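Local coordinates for protein 2,3-dihydroxybenzoate-AMP ligase (Bacillus subtilis, PDB 1MDB) that belongs to the AMP-binding enzyme family of the ANL clan and holds adenosine monophosphate and 2,3-dihydroxy-benzoic acid in its ligand pockets, at residues E481-A486 with V506-S511. Sequence-based numbering, arbitrary orientation.
Sequences EAPKAA and VEFVES
Phe508 and Val506, two residues apart on strand 505-508, meet the chain entering helix 485-494, a contact inside the beta-alpha-beta unit 469-478, 485-494, 505-508 of the C-terminal domain. Phe508 has the largest share of the 213 Å² buried between 481-486 and 506-511. Its CG stands anti to its own carbonyl carbon (chi1 -65°), and the CA-CB bond is directed at the loop, which carries the ring in among Ala482, Pro483 and Ala485. Ala482 covers one ring face: CB lies 4.0 Å from CD2 of Phe508, displaced from the ring centre toward the rim. Pro483 crosses the ring at a slant beyond the CE2 rim, on the same side of the ring plane as Ala482, its CD 4.1 Å from CE2 of Phe508. At the ring edge, near its plane, is the backbone N of Ala485, 4.0 Å from CE1 of Phe508. Ala485, the first residue of the helix after the N-cap Lys484, sets its methyl against Val506, with CB 3.7 Å from CB of Val506 and 4.1 Å from its CG2. These side-chain pairs are apolar. Val506 also touches Val474 of the neighbouring parallel strand 469-478, while Phe508 packs on Ile476 of that strand and on the loop leading into the helix. The shortest approach is made by the carbonyl of Pro483, which reaches the ring obliquely, its O 3.0 Å from CZ of Phe508.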
loop_
_atom_site.group_PDB
_atom_site.type_symbol
_atom_site.label_atom_id
_atom_site.label_comp_id
_atom_site.label_asym_id
_atom_site.label_seq_id
_atom_site.Cartn_x
_atom_site.Cartn_y
_atom_site.Cartn_z
ATOM N N GLU A 481 15.816 2.766 27.692
ATOM C CA GLU A 481 15.880 3.993 28.476
ATOM C C GLU A 481 16.116 5.193 27.561
ATOM O O GLU A 481 17.163 5.310 26.928
ATOM C CB GLU A 481 16.990 3.909 29.521
ATOM C CG GLU A 481 16.825 4.911 30.653
ATOM C CD GLU A 481 15.516 4.720 31.408
ATOM O OE1 GLU A 481 14.442 4.810 30.772
ATOM O OE2 GLU A 481 15.560 4.480 32.637
ATOM N N ALA A 482 15.130 6.079 27.504
ATOM C CA ALA A 482 15.188 7.266 26.666
ATOM C C ALA A 482 16.348 8.210 26.970
ATOM O O ALA A 482 16.504 8.683 28.101
ATOM C CB ALA A 482 13.876 8.029 26.773
ATOM N N PRO A 483 17.180 8.503 25.956
ATOM C CA PRO A 483 18.310 9.408 26.165
ATOM C C PRO A 483 17.751 10.815 26.336
ATOM O O PRO A 483 16.583 11.061 26.045
ATOM C CB PRO A 483 19.103 9.259 24.875
ATOM C CG PRO A 483 18.020 9.086 23.859
ATOM C CD PRO A 483 17.100 8.086 24.544
ATOM N N LYS A 484 18.573 11.737 26.812
ATOM C CA LYS A 484 18.117 13.105 26.993
ATOM C C LYS A 484 18.062 13.821 25.645
ATOM O O LYS A 484 18.798 13.478 24.717
ATOM C CB LYS A 484 19.057 13.850 27.942
ATOM C CG LYS A 484 18.990 13.374 29.381
ATOM C CD LYS A 484 17.634 13.693 29.999
ATOM C CE LYS A 484 17.604 13.342 31.486
ATOM N NZ LYS A 484 16.335 13.763 32.142
ATOM N N ALA A 485 17.185 14.815 25.548
ATOM C CA ALA A 485 17.030 15.590 24.325
ATOM C C ALA A 485 18.327 16.326 23.950
ATOM O O ALA A 485 18.694 16.391 22.778
ATOM C CB ALA A 485 15.879 16.587 24.491
ATOM N N ALA A 486 19.015 16.874 24.946
ATOM C CA ALA A 486 20.268 17.597 24.716
ATOM C C ALA A 486 21.348 16.640 24.214
ATOM O O ALA A 486 22.270 17.044 23.503
ATOM C CB ALA A 486 20.735 18.268 26.004
ATOM N N VAL A 506 12.486 17.927 20.944
ATOM C CA VAL A 506 12.480 16.466 20.953
ATOM C C VAL A 506 11.370 15.892 21.834
ATOM O O VAL A 506 11.258 16.246 23.009
ATOM C CB VAL A 506 13.827 15.916 21.460
ATOM C CG1 VAL A 506 13.761 14.400 21.569
ATOM C CG2 VAL A 506 14.952 16.341 20.515
ATOM N N GLU A 507 10.553 15.009 21.262
ATOM C CA GLU A 507 9.465 14.377 22.004
ATOM C C GLU A 507 9.659 12.866 22.035
ATOM O O GLU A 507 9.794 12.232 20.992
ATOM C CB GLU A 507 8.112 14.686 21.359
ATOM C CG GLU A 507 7.621 16.108 21.515
ATOM C CD GLU A 507 7.325 16.480 22.952
ATOM O OE1 GLU A 507 6.856 15.614 23.709
ATOM O OE2 GLU A 507 7.542 17.650 23.319
ATOM N N PHE A 508 9.686 12.289 23.229
ATOM C CA PHE A 508 9.843 10.849 23.344
ATOM C C PHE A 508 8.480 10.182 23.498
ATOM O O PHE A 508 7.651 10.616 24.297
ATOM C CB PHE A 508 10.751 10.501 24.520
ATOM C CG PHE A 508 12.155 10.989 24.350
ATOM C CD1 PHE A 508 12.572 12.168 24.955
ATOM C CD2 PHE A 508 13.046 10.300 23.527
ATOM C CE1 PHE A 508 13.857 12.661 24.740
ATOM C CE2 PHE A 508 14.333 10.782 23.302
ATOM C CZ PHE A 508 14.740 11.965 23.909
ATOM N N VAL A 509 8.245 9.146 22.697
ATOM C CA VAL A 509 6.988 8.405 22.730
ATOM C C VAL A 509 7.300 6.925 22.591
ATOM O O VAL A 509 8.407 6.553 22.195
ATOM C CB VAL A 509 6.044 8.803 21.566
ATOM C CG1 VAL A 509 5.588 10.254 21.723
ATOM C CG2 VAL A 509 6.754 8.583 20.218
ATOM N N GLU A 510 6.314 6.092 22.907
ATOM C CA GLU A 510 6.465 4.648 22.821
ATOM C C GLU A 510 6.140 4.141 21.423
ATOM O O GLU A 510 6.581 3.064 21.035
ATOM C CB GLU A 510 5.563 3.971 23.851
ATOM C CG GLU A 510 5.551 2.464 23.761
ATOM C CD GLU A 510 4.735 1.821 24.864
ATOM O OE1 GLU A 510 3.558 2.211 25.047
ATOM O OE2 GLU A 510 5.274 0.921 25.546
ATOM N N SER A 511 5.370 4.920 20.669
ATOM C CA SER A 511 5.007 4.544 19.310
ATOM C C SER A 511 4.552 5.772 18.536
ATOM O O SER A 511 4.240 6.805 19.128
ATOM C CB SER A 511 3.883 3.500 19.326
ATOM O OG SER A 511 2.689 4.063 19.833
#